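Local atomic coordinates of amidase, hydantoinase/carbamoylase family (Burkholderia vietnamiensis, PDB entry 5I4M), a protein that probably hydrolyses N-carbamoyl-L-amino acids, as a hydrolase of the peptidase M20 family that binds two zinc ions in each subunit. Residues A61-I66 with G83-R88; D325-I330 with T338-I343; A361-D364 with S369-D372; A347-D352 with Y383-A388; G29-D34 with I127-D132. All coordinates share one frame; numbering follows the deposited sequence. Where two conformers were deposited one is given.

Overall arrangement
Along the chain, contact 5 opens first and encloses contact 1; contact 2 follows, then contact 4, which encloses contact 3. Contact 5, between helices 29-39 and 117-132, and contact 1, between helix 57-72 and strand 85-89, lie on the same side of the chain's centre, their centres about 17 Å apart. Contact 2 is distant, its centre about 39 Å from that of contact 1, in the part of the chain associated with M20 dimerisation. Strand 337-350 serves both contact 2 and contact 4, whose centres are about 30 Å apart, linking the dimerisation region to the zinc-bearing body. Contact 3 closes the next helix-to-strand step, its centre about 21 Å from that of contact 4.

Contact 1: A61-I66 with G83-R88; sequences AARDLI and GNVFMR
Arg63, Met87 and Ile66 bury most of the surface where helix 57-72 lies against the start of strand 85-89. Arg63 leaves the helix with CG anti to its carbonyl carbon (chi1 -67°) and runs extended as far as NE, long enough to carry the guanidinium to the turn before the strand. There NH1 gives a nearly straight hydrogen bond to Gly83 O, 2.7 Å long with an N-H...O angle of 167°, and the oxygen sits close to the guanidinium plane. Val85 CG2 comes obliquely to the same nitrogen, with 3.7 Å between Arg63 NH1 and Val85 CG2. The rest of the group is held too: NH2 bonds to Thr147 OG1 and Tyr193 makes a cation-pi contact, so the rotation of this buried charge is well fixed. One helical turn on, Ile66 CG2 meets Met87 SD at 4.0 Å, the two side chains crossing at about a right angle. Met87 is bent at chi3 and also touches Val77 and Ala70. The Arg63 side chain lies about 8 Å from that of the zinc ligand His104, and the arrangement is that of a helix packed on the antiparallel hairpin of strands 76-79 and 85-89.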
# COMPACT_ATOMS: atom_id res chain seq x y z
N ALA A 61 1.07 23.67 -14.50
CA ALA A 61 1.79 24.93 -14.33
C ALA A 61 3.14 24.90 -15.04
O ALA A 61 3.54 25.91 -15.64
CB ALA A 61 1.97 25.24 -12.84
N ALA A 62 3.84 23.77 -15.01
CA ALA A 62 5.11 23.71 -15.74
C ALA A 62 4.89 23.86 -17.24
O ALA A 62 5.64 24.57 -17.92
CB ALA A 62 5.85 22.39 -15.44
N ARG A 63 3.88 23.17 -17.78
CA ARG A 63 3.50 23.34 -19.18
C ARG A 63 3.18 24.80 -19.50
O ARG A 63 3.71 25.36 -20.46
CB ARG A 63 2.30 22.46 -19.51
CG ARG A 63 2.57 20.96 -19.48
CD ARG A 63 1.25 20.19 -19.29
NE ARG A 63 1.46 18.78 -19.59
CZ ARG A 63 1.18 18.20 -20.75
NH1 ARG A 63 0.61 18.88 -21.74
NH2 ARG A 63 1.46 16.91 -20.91
N ASP A 64 2.28 25.41 -18.71
CA ASP A 64 1.91 26.80 -18.96
C ASP A 64 3.14 27.71 -18.98
O ASP A 64 3.25 28.60 -19.83
CB ASP A 64 0.94 27.30 -17.88
CG ASP A 64 -0.44 26.66 -17.96
OD1 ASP A 64 -0.75 25.94 -18.94
OD2 ASP A 64 -1.22 26.90 -17.02
N LEU A 65 4.04 27.51 -18.03
CA LEU A 65 5.19 28.40 -17.89
C LEU A 65 6.09 28.29 -19.11
O LEU A 65 6.50 29.30 -19.69
CB LEU A 65 5.95 28.05 -16.62
CG LEU A 65 7.24 28.85 -16.34
CD1 LEU A 65 6.95 30.32 -16.11
CD2 LEU A 65 7.97 28.27 -15.14
N ILE A 66 6.38 27.06 -19.52
CA ILE A 66 7.29 26.83 -20.64
C ILE A 66 6.65 27.28 -21.95
O ILE A 66 7.32 27.90 -22.79
CB ILE A 66 7.69 25.34 -20.66
CG1 ILE A 66 8.46 25.02 -19.36
CG2 ILE A 66 8.53 25.02 -21.89
CD1 ILE A 66 8.59 23.54 -19.05
N GLY A 83 -2.26 15.70 -25.54
CA GLY A 83 -1.68 16.73 -24.71
C GLY A 83 -0.22 17.03 -24.97
O GLY A 83 0.38 17.83 -24.24
N ASN A 84 0.38 16.42 -25.99
CA ASN A 84 1.75 16.76 -26.36
C ASN A 84 1.78 18.20 -26.86
O ASN A 84 0.88 18.64 -27.59
CB ASN A 84 2.28 15.82 -27.45
CG ASN A 84 2.22 14.36 -27.06
OD1 ASN A 84 2.60 13.97 -25.96
ND2 ASN A 84 1.75 13.52 -28.00
N VAL A 85 2.82 18.93 -26.46
CA VAL A 85 2.92 20.37 -26.75
C VAL A 85 4.05 20.57 -27.74
O VAL A 85 5.20 20.19 -27.47
CB VAL A 85 3.18 21.18 -25.47
CG1 VAL A 85 3.24 22.67 -25.80
CG2 VAL A 85 2.15 20.87 -24.40
N PHE A 86 3.75 21.21 -28.87
CA PHE A 86 4.72 21.44 -29.94
C PHE A 86 5.00 22.93 -30.06
O PHE A 86 4.11 23.71 -30.42
CB PHE A 86 4.20 20.85 -31.26
CG PHE A 86 3.92 19.37 -31.17
CD1 PHE A 86 2.70 18.91 -30.71
CD2 PHE A 86 4.91 18.46 -31.50
CE1 PHE A 86 2.45 17.54 -30.62
CE2 PHE A 86 4.67 17.09 -31.39
CZ PHE A 86 3.45 16.63 -30.96
N MET A 87 6.23 23.31 -29.75
CA MET A 87 6.66 24.70 -29.80
C MET A 87 7.60 24.84 -31.00
O MET A 87 8.71 24.29 -30.99
CB MET A 87 7.33 25.09 -28.48
CG MET A 87 6.37 25.06 -27.30
SD MET A 87 7.14 24.84 -25.68
CE MET A 87 7.33 23.06 -25.61
N ARG A 88 7.15 25.56 -32.01
CA ARG A 88 7.75 25.53 -33.34
C ARG A 88 8.44 26.85 -33.67
O ARG A 88 7.82 27.92 -33.57
CB ARG A 88 6.68 25.22 -34.39
CG ARG A 88 7.15 25.23 -35.82
CD ARG A 88 6.00 24.74 -36.69
NE ARG A 88 6.26 24.87 -38.12
CZ ARG A 88 6.58 23.86 -38.92
NH1 ARG A 88 6.71 22.62 -38.43
NH2 ARG A 88 6.78 24.10 -40.21

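Contact 2: D325-I330 with T338-I343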
# COMPACT_ATOMS: atom_id res chain seq x y z
N ASP A 325 6.47 -18.71 -15.49
CA ASP A 325 6.61 -20.04 -14.90
C ASP A 325 6.71 -19.97 -13.38
O ASP A 325 6.04 -20.72 -12.67
CB ASP A 325 7.85 -20.72 -15.49
CG ASP A 325 8.05 -22.11 -14.95
OD1 ASP A 325 7.17 -22.96 -15.18
OD2 ASP A 325 9.09 -22.36 -14.31
N GLY A 326 7.54 -19.06 -12.87
CA GLY A 326 7.75 -19.00 -11.43
C GLY A 326 6.52 -18.48 -10.70
O GLY A 326 6.23 -18.92 -9.59
N VAL A 327 5.80 -17.54 -11.31
CA VAL A 327 4.57 -17.03 -10.71
C VAL A 327 3.54 -18.15 -10.60
O VAL A 327 2.87 -18.30 -9.57
CB VAL A 327 4.03 -15.84 -11.53
CG1 VAL A 327 2.55 -15.58 -11.21
CG2 VAL A 327 4.88 -14.58 -11.28
N ALA A 328 3.40 -18.96 -11.66
CA ALA A 328 2.46 -20.07 -11.61
C ALA A 328 2.84 -21.06 -10.51
O ALA A 328 1.97 -21.58 -9.81
CB ALA A 328 2.41 -20.79 -12.95
N ARG A 329 4.13 -21.33 -10.36
CA ARG A 329 4.55 -22.29 -9.34
C ARG A 329 4.25 -21.77 -7.94
O ARG A 329 3.75 -22.52 -7.09
CB ARG A 329 6.04 -22.58 -9.49
CG ARG A 329 6.62 -23.43 -8.36
CD ARG A 329 8.14 -23.46 -8.43
NE ARG A 329 8.69 -22.14 -8.69
CZ ARG A 329 8.90 -21.20 -7.76
NH1 ARG A 329 8.59 -21.45 -6.49
NH2 ARG A 329 9.41 -20.02 -8.11
N ILE A 330 4.54 -20.50 -7.70
CA ILE A 330 4.29 -19.91 -6.38
C ILE A 330 2.80 -19.93 -6.08
O ILE A 330 2.38 -20.27 -4.96
CB ILE A 330 4.88 -18.49 -6.32
CG1 ILE A 330 6.40 -18.56 -6.22
CG2 ILE A 330 4.28 -17.70 -5.16
CD1 ILE A 330 7.11 -17.26 -6.56
N THR A 338 -4.36 -16.30 -10.03
CA THR A 338 -3.41 -15.35 -10.61
C THR A 338 -4.04 -14.63 -11.79
O THR A 338 -4.57 -15.26 -12.71
CB THR A 338 -2.14 -16.04 -11.10
OG1 THR A 338 -1.55 -16.76 -10.01
CG2 THR A 338 -1.15 -14.99 -11.60
N ALA A 339 -3.96 -13.30 -11.77
CA ALA A 339 -4.26 -12.47 -12.93
C ALA A 339 -2.95 -11.79 -13.31
O ALA A 339 -2.46 -10.94 -12.57
CB ALA A 339 -5.35 -11.45 -12.61
N LEU A 340 -2.37 -12.19 -14.43
CA LEU A 340 -1.09 -11.64 -14.86
C LEU A 340 -1.26 -11.05 -16.24
O LEU A 340 -1.74 -11.73 -17.16
CB LEU A 340 0.01 -12.73 -14.87
CG LEU A 340 1.41 -12.32 -15.33
CD1 LEU A 340 2.44 -13.27 -14.74
CD2 LEU A 340 1.56 -12.32 -16.86
N GLU A 341 -0.85 -9.79 -16.41
CA GLU A 341 -0.92 -9.12 -17.69
C GLU A 341 0.40 -8.43 -17.96
O GLU A 341 0.88 -7.68 -17.12
CB GLU A 341 -2.05 -8.07 -17.74
CG GLU A 341 -2.16 -7.40 -19.12
CD GLU A 341 -3.28 -6.37 -19.22
OE1 GLU A 341 -3.62 -5.99 -20.36
OE2 GLU A 341 -3.81 -5.94 -18.17
N GLN A 342 0.99 -8.68 -19.13
CA GLN A 342 2.07 -7.83 -19.59
C GLN A 342 1.43 -6.58 -20.16
O GLN A 342 0.72 -6.65 -21.18
CB GLN A 342 2.93 -8.56 -20.61
CG GLN A 342 4.03 -7.71 -21.23
CD GLN A 342 4.88 -8.51 -22.20
OE1 GLN A 342 5.73 -9.30 -21.80
NE2 GLN A 342 4.61 -8.35 -23.50
N ILE A 343 1.62 -5.43 -19.50
CA ILE A 343 0.94 -4.21 -19.91
C ILE A 343 1.80 -3.33 -20.82
O ILE A 343 1.30 -2.32 -21.33
CB ILE A 343 0.47 -3.39 -18.69
CG1 ILE A 343 1.66 -2.86 -17.90
CG2 ILE A 343 -0.45 -4.23 -17.80
CD1 ILE A 343 1.31 -1.63 -17.06
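The helical turn that presents Val327 to Thr338 and Leu340 is closed by the backbone bond from Ile330 N to Gly326 O, 3.0 Å long. A second bond runs from Arg329 N to Asp325 O at 3.1 Å; both are regular bonds of the helix, whose strand-facing side carries Val327. The meeting itself is apolar. Val327 sends CG1 across while its other methyl, CG2, stays beside the backbone N; with chi1 at 162°, CG1 stands anti to that nitrogen. Its nearest partner is the methyl of the threonine, Val327 CG1 to Thr338 CG2 being 3.8 Å. Thr338 is turned so that CG2, and not OG1, faces the valine. Leu340, two residues along the strand and on the same side of it, brings CD1 to 4.2 Å from Val327 CG1, so one branch of the valine reaches both strand residues.

Helix 313-334 and strand 337-350 are consecutive elements of the region built from four antiparallel strands with two helices, the layout of the M20 dimerisation domain. The other helix, 259-276, touches Val327 through Val266, and Ile330 rests on that residue as well. Beneath the helix, strand 337-350 pairs antiparallel with strand 225-242, where Thr338 touches Phe241 and Leu340 touches Ile239. Further along the strand, Ile343 packs on Arg295 of the second subunit, while Gln342 OE1 accepts a hydrogen bond from Arg235 NH1.

Contact 3: A361-D364 with S369-D372; sequences AAAD and SHRD
One polar bond and one patch of carbon contact join Asp364 and Ala363, near the end of helix 353-365, to His370 at the start of strand 370-375. The polar bond runs from His370 NE2 to Asp364 OD1, 2.7 Å long with an N-H...O angle of 151°. On the histidine side it is well aligned, the oxygen lying only slightly off the ring plane. On the carboxylate side it is not: the donor comes from above, 40° out of the carboxylate plane, and the two flat groups are turned 56° against each other. The side chains cross at about a right angle; NE2 is the donor, and the carboxylate probably favours keeping the proton on that nitrogen.

The carbon contact comes from Ala363, whose CB sits 3.7 Å from His370 CD2, at the same carbon that neighbours NE2. His370 has CG between its backbone N and carbonyl carbon (chi1 56°), which turns the ring toward the helix. On the strand side the ring rests on Ile225 and Val227 of strand 225-242.

Salt bridges lie further along the strand. Arg371 folds on its own chain, NE bonding to Asp372 O at 2.8 Å, while its NH1 makes a salt bridge to Glu221. Asp372 OD1 reaches back to Arg360 of helix 353-365, a salt bridge that is a second polar tie between these elements. The whole is a helix-turn-strand connection in which a His-carboxylate hydrogen bond spans the short connection, and the strand it delivers runs parallel to strand 225-242.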
# COMPACT_ATOMS: atom_id res chain seq x y z
N ALA A 361 29.86 14.12 -33.66
CA ALA A 361 30.53 15.26 -34.29
C ALA A 361 30.38 16.52 -33.46
O ALA A 361 31.33 17.32 -33.35
CB ALA A 361 29.97 15.49 -35.70
N ALA A 362 29.20 16.73 -32.87
CA ALA A 362 29.00 17.90 -32.03
C ALA A 362 29.84 17.84 -30.77
O ALA A 362 30.38 18.87 -30.34
CB ALA A 362 27.52 18.05 -31.68
N ALA A 363 29.96 16.66 -30.16
CA ALA A 363 30.83 16.52 -29.00
C ALA A 363 32.28 16.83 -29.36
O ALA A 363 32.98 17.54 -28.63
CB ALA A 363 30.71 15.12 -28.42
N ASP A 364 32.74 16.31 -30.50
CA ASP A 364 34.11 16.57 -30.92
C ASP A 364 34.33 18.04 -31.24
O ASP A 364 35.41 18.57 -30.97
CB ASP A 364 34.46 15.69 -32.13
CG ASP A 364 34.73 14.23 -31.75
OD1 ASP A 364 35.11 13.96 -30.59
OD2 ASP A 364 34.56 13.36 -32.63
N SER A 369 34.83 15.20 -23.88
CA SER A 369 35.04 13.76 -23.80
C SER A 369 33.71 13.03 -23.96
O SER A 369 32.66 13.51 -23.52
CB SER A 369 35.68 13.39 -22.46
OG SER A 369 34.85 13.80 -21.38
N HIS A 370 33.75 11.86 -24.62
CA HIS A 370 32.50 11.15 -24.86
C HIS A 370 32.76 9.66 -25.00
O HIS A 370 33.89 9.21 -25.21
CB HIS A 370 31.78 11.68 -26.11
CG HIS A 370 32.61 11.64 -27.36
ND1 HIS A 370 32.68 10.54 -28.18
CD2 HIS A 370 33.41 12.58 -27.92
CE1 HIS A 370 33.48 10.80 -29.19
NE2 HIS A 370 33.94 12.03 -29.06
N ARG A 371 31.68 8.88 -24.85
CA ARG A 371 31.70 7.47 -25.19
C ARG A 371 30.32 7.05 -25.68
O ARG A 371 29.31 7.68 -25.36
CB ARG A 371 32.11 6.59 -24.01
CG ARG A 371 31.20 6.73 -22.79
CD ARG A 371 31.30 5.50 -21.90
NE ARG A 371 30.51 4.41 -22.44
CZ ARG A 371 30.55 3.16 -21.99
NH1 ARG A 371 31.36 2.82 -21.00
NH2 ARG A 371 29.77 2.23 -22.53
N ASP A 372 30.29 5.99 -26.48
CA ASP A 372 29.03 5.39 -26.87
C ASP A 372 28.35 4.77 -25.65
O ASP A 372 29.01 4.22 -24.77
CB ASP A 372 29.25 4.30 -27.93
CG ASP A 372 29.69 4.85 -29.27
OD1 ASP A 372 29.69 6.08 -29.44
OD2 ASP A 372 30.01 4.03 -30.16

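Contact 4: A347-D352 with Y383-A388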
# COMPACT_ATOMS: atom_id res chain seq x y z
N ALA A 347 10.84 -3.74 -27.93
CA ALA A 347 12.12 -4.36 -28.15
C ALA A 347 13.23 -3.32 -28.01
O ALA A 347 13.01 -2.13 -28.22
CB ALA A 347 12.17 -4.98 -29.54
N PRO A 348 14.44 -3.76 -27.65
CA PRO A 348 15.61 -2.87 -27.75
C PRO A 348 15.66 -2.25 -29.14
O PRO A 348 15.29 -2.88 -30.14
CB PRO A 348 16.80 -3.80 -27.52
CG PRO A 348 16.23 -5.01 -26.82
CD PRO A 348 14.83 -5.15 -27.34
N ILE A 349 16.10 -1.01 -29.21
CA ILE A 349 16.06 -0.29 -30.48
C ILE A 349 17.39 0.40 -30.69
O ILE A 349 18.01 0.91 -29.75
CB ILE A 349 14.87 0.69 -30.54
CG1 ILE A 349 14.78 1.35 -31.92
CG2 ILE A 349 14.96 1.73 -29.44
CD1 ILE A 349 13.39 1.87 -32.22
N ALA A 350 17.87 0.38 -31.94
CA ALA A 350 19.08 1.06 -32.33
C ALA A 350 18.72 2.43 -32.88
O ALA A 350 17.78 2.56 -33.68
CB ALA A 350 19.84 0.25 -33.39
N PHE A 351 19.44 3.45 -32.46
CA PHE A 351 19.14 4.79 -32.95
C PHE A 351 19.77 4.98 -34.33
O PHE A 351 20.60 4.19 -34.78
CB PHE A 351 19.62 5.83 -31.94
CG PHE A 351 18.72 5.93 -30.73
CD1 PHE A 351 17.38 6.27 -30.87
CD2 PHE A 351 19.21 5.66 -29.46
CE1 PHE A 351 16.53 6.35 -29.76
CE2 PHE A 351 18.37 5.74 -28.34
CZ PHE A 351 17.04 6.09 -28.49
N ASP A 352 19.33 6.04 -35.01
CA ASP A 352 19.73 6.26 -36.40
C ASP A 352 21.21 6.59 -36.49
O ASP A 352 21.72 7.43 -35.74
CB ASP A 352 18.90 7.40 -37.01
CG ASP A 352 19.35 7.76 -38.42
OD1 ASP A 352 18.90 7.09 -39.39
OD2 ASP A 352 20.15 8.70 -38.56
N TYR A 383 10.31 5.82 -29.07
CA TYR A 383 9.20 5.69 -30.01
C TYR A 383 9.38 6.56 -31.24
O TYR A 383 9.02 6.14 -32.35
CB TYR A 383 7.89 6.00 -29.29
CG TYR A 383 7.34 4.81 -28.53
CD1 TYR A 383 7.37 3.54 -29.08
CD2 TYR A 383 6.80 4.96 -27.25
CE1 TYR A 383 6.85 2.44 -28.38
CE2 TYR A 383 6.29 3.87 -26.55
CZ TYR A 383 6.32 2.62 -27.12
OH TYR A 383 5.81 1.54 -26.42
N LEU A 384 9.95 7.76 -31.09
CA LEU A 384 10.20 8.58 -32.27
C LEU A 384 11.12 7.87 -33.25
O LEU A 384 10.98 8.05 -34.47
CB LEU A 384 10.80 9.91 -31.87
CG LEU A 384 9.90 10.76 -30.99
CD1 LEU A 384 10.55 12.12 -30.69
CD2 LEU A 384 8.56 10.93 -31.66
N ALA A 385 12.04 7.05 -32.75
CA ALA A 385 12.96 6.34 -33.62
C ALA A 385 12.25 5.41 -34.59
O ALA A 385 12.82 5.07 -35.63
CB ALA A 385 13.98 5.53 -32.80
N GLN A 386 11.01 5.00 -34.28
CA GLN A 386 10.27 4.13 -35.19
C GLN A 386 9.74 4.87 -36.41
O GLN A 386 9.40 4.22 -37.41
CB GLN A 386 9.11 3.46 -34.44
CG GLN A 386 9.54 2.55 -33.29
CD GLN A 386 8.40 1.66 -32.81
OE1 GLN A 386 7.44 1.43 -33.53
NE2 GLN A 386 8.51 1.16 -31.58
N VAL A 387 9.65 6.19 -36.35
CA VAL A 387 9.03 6.96 -37.43
C VAL A 387 9.93 8.03 -38.00
O VAL A 387 9.60 8.60 -39.05
CB VAL A 387 7.69 7.59 -36.97
CG1 VAL A 387 6.69 6.49 -36.64
CG2 VAL A 387 7.90 8.52 -35.78
N ALA A 388 11.08 8.32 -37.38
CA ALA A 388 11.95 9.36 -37.89
C ALA A 388 13.37 9.05 -37.47
O ALA A 388 13.57 8.41 -36.44
CB ALA A 388 11.54 10.75 -37.36
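The ring of Phe351 is approached obliquely by the methyl of Ala385, with Phe351 CD1 4.0 Å from Ala385 CB; Val228 and Ala231 of strand 225-242 and Ser391 and Met392 of strand 390-395 also touch the ring. The other aromatic, Tyr383, has the amide of Gln386 at its edge and in its plane, Gln386 NE2 standing 3.6 Å from Tyr383 CD1. Ile349 completes the apolar contact. Its CG1 is anti to the backbone N (chi1 -175°), which carries CD1 out to 3.8 Å from Ala385 CB, so the alanine methyl touches both the isoleucine tip and the phenylalanine ring. The same Ile349 CD1 meets Gln386 CG at 4.1 Å, the two side chains crossing at about a right angle. Here the end of strand 337-350, returning from the dimerisation region, is covered by Ala385 and Gln386 of segment 383-388, and the Phe351 side chain is about 12 Å from a bound zinc ion. The turn carrying Ala385 is gripped from within, since Leu384 O accepts from both Val387 N, at 3.0 Å, and Ala388 N, at 2.9 Å. Just past Phe351, Asp352 is the N-cap of helix 353-365, with OD2 bonded to Cys355 N.

Contact 5: G29-D34 with I127-D132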
# COMPACT_ATOMS: atom_id res chain seq x y z
N GLY A 29 24.76 29.06 -20.98
CA GLY A 29 24.66 28.02 -19.96
C GLY A 29 23.95 28.49 -18.69
O GLY A 29 23.22 27.73 -18.06
N ARG A 30 24.18 29.74 -18.30
CA ARG A 30 23.52 30.25 -17.10
C ARG A 30 22.03 30.42 -17.33
O ARG A 30 21.22 30.10 -16.45
CB ARG A 30 24.14 31.58 -16.67
CG ARG A 30 23.48 32.16 -15.43
CD ARG A 30 24.09 33.48 -14.99
NE ARG A 30 24.01 34.50 -16.03
CZ ARG A 30 24.41 35.76 -15.87
NH1 ARG A 30 24.91 36.15 -14.70
NH2 ARG A 30 24.31 36.62 -16.87
N ARG A 31 21.64 30.91 -18.51
CA ARG A 31 20.22 31.03 -18.82
C ARG A 31 19.53 29.68 -18.73
O ARG A 31 18.44 29.58 -18.15
CB ARG A 31 20.04 31.64 -20.21
CG ARG A 31 18.59 31.86 -20.60
CD ARG A 31 18.51 32.67 -21.89
NE ARG A 31 19.15 31.98 -23.01
CZ ARG A 31 19.48 32.58 -24.15
NH1 ARG A 31 19.24 33.88 -24.30
NH2 ARG A 31 20.07 31.89 -25.12
N LEU A 32 20.16 28.63 -19.27
CA LEU A 32 19.58 27.29 -19.19
C LEU A 32 19.52 26.80 -17.75
O LEU A 32 18.49 26.30 -17.29
CB LEU A 32 20.41 26.34 -20.06
CG LEU A 32 20.05 24.85 -19.95
CD1 LEU A 32 18.59 24.61 -20.25
CD2 LEU A 32 20.93 24.05 -20.91
N TRP A 33 20.63 26.92 -17.01
CA TRP A 33 20.65 26.50 -15.61
C TRP A 33 19.58 27.21 -14.80
O TRP A 33 18.86 26.58 -14.02
CB TRP A 33 22.03 26.75 -15.00
CG TRP A 33 22.11 26.31 -13.57
CD1 TRP A 33 21.89 27.08 -12.45
CD2 TRP A 33 22.41 24.99 -13.09
NE1 TRP A 33 22.03 26.31 -11.32
CE2 TRP A 33 22.35 25.03 -11.68
CE3 TRP A 33 22.72 23.78 -13.73
CZ2 TRP A 33 22.61 23.91 -10.90
CZ3 TRP A 33 22.97 22.67 -12.94
CH2 TRP A 33 22.91 22.74 -11.54
N ASP A 34 19.48 28.53 -14.95
CA ASP A 34 18.46 29.27 -14.20
C ASP A 34 17.06 28.82 -14.58
O ASP A 34 16.16 28.79 -13.72
CB ASP A 34 18.62 30.78 -14.41
CG ASP A 34 19.91 31.32 -13.81
OD1 ASP A 34 20.52 30.60 -13.00
OD2 ASP A 34 20.29 32.46 -14.15
N ILE A 127 16.38 27.04 -29.00
CA ILE A 127 15.57 28.06 -29.68
C ILE A 127 16.11 29.45 -29.37
O ILE A 127 16.32 30.28 -30.27
CB ILE A 127 14.10 27.93 -29.26
CG1 ILE A 127 13.53 26.58 -29.70
CG2 ILE A 127 13.29 29.10 -29.81
CD1 ILE A 127 13.53 26.38 -31.18
N ARG A 128 16.34 29.73 -28.09
CA ARG A 128 16.81 31.05 -27.70
C ARG A 128 18.19 31.33 -28.28
O ARG A 128 18.50 32.47 -28.66
CB ARG A 128 16.84 31.18 -26.18
CG ARG A 128 15.46 31.16 -25.53
CD ARG A 128 15.58 31.14 -24.02
NE ARG A 128 14.35 31.56 -23.35
CZ ARG A 128 14.09 31.37 -22.06
NH1 ARG A 128 14.98 30.75 -21.29
NH2 ARG A 128 12.95 31.80 -21.53
N SER A 129 19.04 30.30 -28.36
CA SER A 129 20.38 30.50 -28.88
C SER A 129 20.36 30.72 -30.38
O SER A 129 21.16 31.51 -30.90
CB SER A 129 21.26 29.30 -28.52
OG SER A 129 21.59 29.32 -27.15
N LEU A 130 19.46 30.06 -31.10
CA LEU A 130 19.29 30.36 -32.51
C LEU A 130 18.83 31.80 -32.70
O LEU A 130 19.26 32.47 -33.64
CB LEU A 130 18.30 29.41 -33.16
CG LEU A 130 18.64 27.92 -33.17
CD1 LEU A 130 17.43 27.12 -33.64
CD2 LEU A 130 19.84 27.65 -34.04
N ASN A 131 17.96 32.29 -31.82
CA ASN A 131 17.57 33.70 -31.89
C ASN A 131 18.75 34.61 -31.58
O ASN A 131 19.00 35.58 -32.31
CB ASN A 131 16.41 33.98 -30.93
CG ASN A 131 15.15 33.24 -31.32
OD1 ASN A 131 15.02 32.77 -32.44
ND2 ASN A 131 14.20 33.15 -30.39
N ASP A 132 19.49 34.31 -30.51
CA ASP A 132 20.61 35.16 -30.11
C ASP A 132 21.61 35.32 -31.25
O ASP A 132 22.15 36.42 -31.45
CB ASP A 132 21.32 34.57 -28.89
CG ASP A 132 20.51 34.71 -27.62
OD1 ASP A 132 19.50 35.44 -27.63
OD2 ASP A 132 20.89 34.08 -26.61
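Arg31 and Asp132 reach out from opposite directions, one near the start of helix 29-39 and the other at the end of helix 117-132, and their charged groups meet between the two segments. Arg31 has CG anti to its backbone N (chi1 -178°) and a bend at chi3 that turns the guanidinium end-on to the aspartate. NH1 and NH2 form a salt bridge, two clearly bent hydrogen bonds to a single oxygen: Arg31 NH1 and Arg31 NH2 each lie 2.8 Å from Asp132 OD2. OD2, close to the guanidinium plane, receives NH1 on its syn lone pair but NH2 from above the carboxylate plane, and the two flat groups are turned 39° against each other.

Arg128 crosses Arg31 obliquely and meets it mainly through CB and CD, while Arg128 NH1 lies 3.8 Å from Arg31 CG. Its CB covers one face of the Arg31 guanidinium, 3.5 Å above the plane and toward the rim. The Arg128 guanidinium goes on to Trp69 in a cation-pi contact. Ser129 OG stands at the edge of the Arg31 group, bonded to Glu125 O. The segment axes pass 11.5 Å apart, nearly antiparallel at 150°, so long side chains span the gap.

Arg31 NE makes a further salt bridge to Glu125 OE2. With carboxylates at both NE and the two terminal nitrogens, the positive charge of Arg31 is probably well compensated, which would ease its closeness to Arg128.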